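Local coordinates for protein Cas13d (PDB 6IV9) that binds a CRISPR RNA guide and probably uses its two HEPN domains for guide maturation and target RNA cleavage, at residues H750-D755 / S895-N900; N773-L778 / M818-A823. The protein carries 2 engineered substitutions. All blocks are in the same frame, centred on the assembly; numbering follows the deposited sequence.

Interaction 1: residues H750-D755 / S895-N900; sequences HCLERD and SPFGYN. With nucleotides of chain B.
Pro896 opens this contact by laying its CB against CD2 of Leu752, 3.8 Å away, while the other methyl, CD1, sits 3.6 Å from the Pro896 carbonyl O. Leu752 has CG anti to its backbone N (chi1 170°), which sends CD2 to Pro896 and Phe897 and CD1 to the Pro896 carbonyl and Tyr899. At Phe897 the contact is lighter: CE1 meets the same CD2 of Leu752 at 4.1 Å. Tyr899 points toward the helix, and its OH donates a 2.6 Å hydrogen bond to OD2 of Asp755, arriving on the anti side of the carboxylate, whose plane stands 87° from the ring. CD1 of Leu752 packs obliquely on CE1 of Tyr899. Arg754 holds the other carboxylate oxygen, NE and NH2 both gripping Asp755 OD1 in a salt bridge. Were Asp755 an alanine, the Tyr899 hydroxyl, the Arg754 guanidinium and a bridging water would probably all lose their shared acceptor. Asn900 ends the segment: its ND2 donates to that water, which donates to Asp755 OD2, and weakly to OP1 of A26 of chain B (3.3 Å), while OD1 N-caps the following helix at Arg903 N. This 3-10 segment and type I turn (Phe897 to Asn900), probably part of a HEPN domain, link helices 887-893 and 901-908 against helix 713-760, with Leu778 and Leu782 of helix 777-788 on Tyr899 and helix 168-197 touching Cys751 and Arg754.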
# COMPACT_ATOMS: atom_id res chain seq x y z
N HIS A 750 3.17 11.25 12.01
CA HIS A 750 1.91 10.75 12.61
C HIS A 750 2.20 10.18 14.01
O HIS A 750 1.48 10.50 14.92
CB HIS A 750 1.35 9.65 11.72
CG HIS A 750 0.38 8.76 12.41
ND1 HIS A 750 -0.90 9.11 12.60
CD2 HIS A 750 0.53 7.56 12.99
CE1 HIS A 750 -1.52 8.17 13.24
NE2 HIS A 750 -0.67 7.22 13.50
N CYS A 751 3.25 9.39 14.14
CA CYS A 751 3.63 8.77 15.43
C CYS A 751 4.06 9.82 16.46
O CYS A 751 3.73 9.64 17.62
CB CYS A 751 4.71 7.74 15.21
SG CYS A 751 4.06 6.31 14.33
N LEU A 752 4.82 10.82 16.03
CA LEU A 752 5.27 11.88 16.96
C LEU A 752 4.04 12.62 17.51
O LEU A 752 3.98 12.80 18.69
CB LEU A 752 6.17 12.85 16.20
CG LEU A 752 6.54 14.13 16.94
CD1 LEU A 752 7.25 13.83 18.24
CD2 LEU A 752 7.38 15.04 16.08
N GLU A 753 3.10 13.00 16.66
CA GLU A 753 1.90 13.70 17.17
C GLU A 753 1.12 12.77 18.11
O GLU A 753 0.70 13.20 19.16
CB GLU A 753 1.00 14.10 16.00
CG GLU A 753 1.61 15.08 15.04
CD GLU A 753 0.61 15.61 14.03
OE1 GLU A 753 -0.50 15.11 13.99
OE2 GLU A 753 0.95 16.51 13.29
N ARG A 754 0.95 11.52 17.72
CA ARG A 754 0.21 10.54 18.54
C ARG A 754 0.93 10.31 19.88
O ARG A 754 0.29 10.36 20.90
CB ARG A 754 0.17 9.23 17.76
CG ARG A 754 -0.34 8.02 18.53
CD ARG A 754 0.07 6.72 17.88
NE ARG A 754 1.43 6.36 18.20
CZ ARG A 754 2.11 5.41 17.60
NH1 ARG A 754 1.54 4.70 16.65
NH2 ARG A 754 3.35 5.15 17.96
N ASP A 755 2.23 10.08 19.83
CA ASP A 755 3.06 9.80 21.02
C ASP A 755 3.10 11.03 21.94
O ASP A 755 3.00 10.86 23.13
CB ASP A 755 4.43 9.24 20.62
CG ASP A 755 4.36 7.90 19.90
OD1 ASP A 755 3.37 7.22 20.06
OD2 ASP A 755 5.29 7.58 19.21
N SER A 895 15.62 14.68 14.63
CA SER A 895 15.79 14.71 16.10
C SER A 895 14.44 14.62 16.83
O SER A 895 14.38 14.01 17.86
CB SER A 895 16.64 15.86 16.58
OG SER A 895 16.06 17.09 16.27
N PRO A 896 13.32 15.15 16.30
CA PRO A 896 12.02 15.00 16.94
C PRO A 896 11.59 13.52 17.09
O PRO A 896 10.81 13.25 17.92
CB PRO A 896 11.08 15.73 15.98
CG PRO A 896 11.95 16.74 15.32
CD PRO A 896 13.27 16.05 15.17
N PHE A 897 12.10 12.65 16.22
CA PHE A 897 11.77 11.21 16.17
C PHE A 897 12.74 10.41 17.03
O PHE A 897 12.57 9.24 17.15
CB PHE A 897 11.85 10.70 14.73
CG PHE A 897 11.14 11.57 13.74
CD1 PHE A 897 9.93 12.15 14.05
CD2 PHE A 897 11.68 11.83 12.50
CE1 PHE A 897 9.27 12.96 13.14
CE2 PHE A 897 11.03 12.64 11.59
CZ PHE A 897 9.83 13.20 11.92
N GLY A 898 13.66 11.11 17.69
CA GLY A 898 14.73 10.50 18.49
C GLY A 898 14.23 9.61 19.61
O GLY A 898 14.92 8.68 19.94
N TYR A 899 13.06 9.89 20.15
CA TYR A 899 12.50 9.10 21.27
C TYR A 899 12.25 7.65 20.86
O TYR A 899 12.15 6.83 21.74
CB TYR A 899 11.27 9.80 21.84
CG TYR A 899 10.10 9.70 20.91
CD1 TYR A 899 9.95 10.57 19.85
CD2 TYR A 899 9.16 8.70 21.07
CE1 TYR A 899 8.88 10.46 18.99
CE2 TYR A 899 8.09 8.58 20.22
CZ TYR A 899 7.96 9.45 19.16
OH TYR A 899 6.92 9.33 18.32
N ASN A 900 12.00 7.38 19.59
CA ASN A 900 11.87 5.98 19.10
C ASN A 900 13.19 5.70 18.39
O ASN A 900 13.35 6.09 17.25
CB ASN A 900 10.66 5.81 18.17
CG ASN A 900 10.40 4.36 17.84
OD1 ASN A 900 11.26 3.68 17.34
ND2 ASN A 900 9.21 3.89 18.12
P A B 26 7.36 0.43 16.44
OP1 A B 26 7.01 1.84 16.74
OP2 A B 26 6.39 -0.57 15.96
O5' A B 26 8.47 0.45 15.30
C5' A B 26 9.46 1.46 15.21
C4' A B 26 10.33 1.22 14.01
O4' A B 26 11.00 -0.05 14.20
C3' A B 26 9.67 1.02 12.65
O3' A B 26 9.43 2.27 11.95
C2' A B 26 10.70 0.16 11.88
O2' A B 26 11.48 0.92 10.92
C1' A B 26 11.60 -0.40 12.99
N9 A B 26 11.71 -1.86 12.95
C8 A B 26 10.75 -2.78 13.29
N7 A B 26 11.08 -4.01 13.01
C5 A B 26 12.37 -3.90 12.50
C6 A B 26 13.26 -4.85 11.99
N6 A B 26 13.04 -6.17 12.01
N1 A B 26 14.43 -4.40 11.47
C2 A B 26 14.67 -3.09 11.50
N3 A B 26 13.87 -2.09 11.90
C4 A B 26 12.76 -2.58 12.45
O HOH W 1 6.56 5.46 18.14

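Interaction 2: residues N773-L778 / M818-A823; sequences NDYRIL and MTRKYA. Engineered in segment 818-823: Ala823 (natural residue Arg).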
# COMPACT_ATOMS: atom_id res chain seq x y z
N ASN A 773 4.92 24.31 18.37
CA ASN A 773 5.84 25.41 18.77
C ASN A 773 7.28 24.93 18.63
O ASN A 773 8.13 25.73 18.33
CB ASN A 773 5.56 25.92 20.19
CG ASN A 773 4.25 26.67 20.31
OD1 ASN A 773 3.70 27.13 19.32
ND2 ASN A 773 3.75 26.82 21.52
N ASP A 774 7.52 23.67 18.97
CA ASP A 774 8.86 23.06 18.85
C ASP A 774 8.66 21.56 18.75
O ASP A 774 8.45 20.95 19.78
CB ASP A 774 9.77 23.45 20.01
CG ASP A 774 11.21 23.04 19.81
OD1 ASP A 774 11.48 22.33 18.87
OD2 ASP A 774 12.04 23.45 20.61
N TYR A 775 8.86 21.00 17.56
CA TYR A 775 8.67 19.54 17.32
C TYR A 775 9.66 18.71 18.14
O TYR A 775 9.36 17.57 18.40
CB TYR A 775 8.73 19.25 15.83
CG TYR A 775 7.44 19.46 15.10
CD1 TYR A 775 6.46 18.49 15.08
CD2 TYR A 775 7.18 20.64 14.43
CE1 TYR A 775 5.28 18.69 14.41
CE2 TYR A 775 6.00 20.85 13.76
CZ TYR A 775 5.04 19.87 13.74
OH TYR A 775 3.88 20.07 13.08
N ARG A 776 10.77 19.29 18.55
CA ARG A 776 11.83 18.55 19.28
C ARG A 776 11.48 18.34 20.76
O ARG A 776 12.21 17.63 21.40
CB ARG A 776 13.16 19.30 19.22
CG ARG A 776 13.62 19.67 17.82
CD ARG A 776 14.80 20.62 17.87
NE ARG A 776 14.45 21.87 18.51
CZ ARG A 776 15.28 22.59 19.24
NH1 ARG A 776 16.56 22.31 19.27
NH2 ARG A 776 14.81 23.59 19.95
N ILE A 777 10.37 18.89 21.23
CA ILE A 777 10.05 18.88 22.68
C ILE A 777 9.94 17.47 23.28
O ILE A 777 10.36 17.30 24.41
CB ILE A 777 8.83 19.76 22.98
CG1 ILE A 777 8.62 19.99 24.48
CG2 ILE A 777 7.58 19.20 22.33
CD1 ILE A 777 9.75 20.67 25.16
N LEU A 778 9.34 16.52 22.56
CA LEU A 778 9.21 15.16 23.15
C LEU A 778 10.59 14.53 23.35
O LEU A 778 10.87 14.08 24.43
CB LEU A 778 8.40 14.33 22.17
CG LEU A 778 7.38 13.36 22.75
CD1 LEU A 778 7.30 12.09 21.96
CD2 LEU A 778 7.58 13.10 24.22
N MET A 818 13.52 24.93 11.63
CA MET A 818 13.85 23.93 10.59
C MET A 818 12.98 22.67 10.74
O MET A 818 12.64 22.09 9.75
CB MET A 818 15.34 23.60 10.54
CG MET A 818 15.87 22.85 11.73
SD MET A 818 17.57 22.32 11.54
CE MET A 818 18.37 23.92 11.66
N THR A 819 12.71 22.24 11.97
CA THR A 819 11.89 21.02 12.19
C THR A 819 10.45 21.26 11.73
O THR A 819 9.82 20.32 11.28
CB THR A 819 12.10 20.45 13.59
OG1 THR A 819 11.69 21.45 14.51
CG2 THR A 819 13.53 20.05 13.85
N ARG A 820 9.94 22.47 11.95
CA ARG A 820 8.57 22.80 11.49
C ARG A 820 8.53 22.76 9.96
O ARG A 820 7.56 22.27 9.43
CB ARG A 820 8.11 24.16 12.02
CG ARG A 820 6.72 24.55 11.56
CD ARG A 820 5.96 25.46 12.50
NE ARG A 820 6.75 26.64 12.81
CZ ARG A 820 7.51 26.79 13.88
NH1 ARG A 820 7.24 26.14 15.00
NH2 ARG A 820 8.54 27.60 13.84
N LYS A 821 9.55 23.28 9.30
CA LYS A 821 9.60 23.27 7.81
C LYS A 821 9.65 21.82 7.32
O LYS A 821 8.99 21.52 6.35
CB LYS A 821 10.80 24.05 7.28
CG LYS A 821 10.72 25.55 7.53
CD LYS A 821 11.66 26.36 6.68
CE LYS A 821 11.43 27.85 6.80
NZ LYS A 821 12.26 28.61 5.84
N TYR A 822 10.43 20.99 7.99
CA TYR A 822 10.57 19.57 7.61
C TYR A 822 9.20 18.88 7.71
O TYR A 822 8.80 18.23 6.79
CB TYR A 822 11.51 18.92 8.63
CG TYR A 822 12.05 17.56 8.32
CD1 TYR A 822 12.43 17.19 7.05
CD2 TYR A 822 12.24 16.65 9.33
CE1 TYR A 822 12.95 15.93 6.79
CE2 TYR A 822 12.77 15.40 9.11
CZ TYR A 822 13.13 15.04 7.83
OH TYR A 822 13.66 13.81 7.61
N ALA A 823 8.49 19.11 8.80
CA ALA A 823 7.17 18.48 8.99
C ALA A 823 6.23 18.93 7.88
O ALA A 823 5.50 18.10 7.39
CB ALA A 823 6.63 18.83 10.35
O HOH W 2 9.10 22.98 15.56
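Asn773 meets Arg820 through its carbonyl O, which takes a weak hydrogen bond of 3.5 Å from NH1 at the edge of the guanidinium; the stronger partner of NH1 is Lys772 O. Helix 816-827 probably carries the arginine end of a HEPN R-X4-H motif; Ala823 is the engineered substitution for that arginine. Asp774 folds the turn before helix 777-788: its OD1 caps Arg776 N and also accepts from Arg776 NE, while Arg776 NH2 bonds OD2 at 2.9 Å, a side-on salt bridge using both carboxylate oxygens. Tyr775, in the middle of the contact, points toward helix 816-827. Ala823 CB stands over one ring face, offset toward the rim, 3.9 Å from CZ of Tyr775 and 22° off the ring normal as seen from the centroid, a CH-pi contact; CD2 of Tyr775 comes equally near Arg820 CA. A water accepts from Tyr775 N and donates to Thr819 OG1, whose torsion (chi1 61°) puts it where it can take that bond and also reach Asp815 O. Arg776 anchors NH1 on Ile811 O, and at the base of its chain CG touches CG2 of Thr819 at 4.0 Å.

Overall arrangement
The two contacts lie side by side, their centres about 10 Å apart, and form one continuous packed region. In chain order come helix 713-760, the turn into helix 777-788, helix 816-827 and the loop after helix 887-893, which places interaction 2 inside the span closed by interaction 1. They touch directly: CD2 of Leu752 is 3.7 Å from CD1 of Tyr775, and CD1 of Leu778 is 3.7 Å from CD1 of Tyr899. Residues 773-778 therefore pack between helices 713-760 and 816-827. Both contacts probably belong to the same HEPN domain; Asn900 brings its edge to the RNA by a weak bond and packing, while interaction 2 stays about 12 Å from the RNA at its nearest atom.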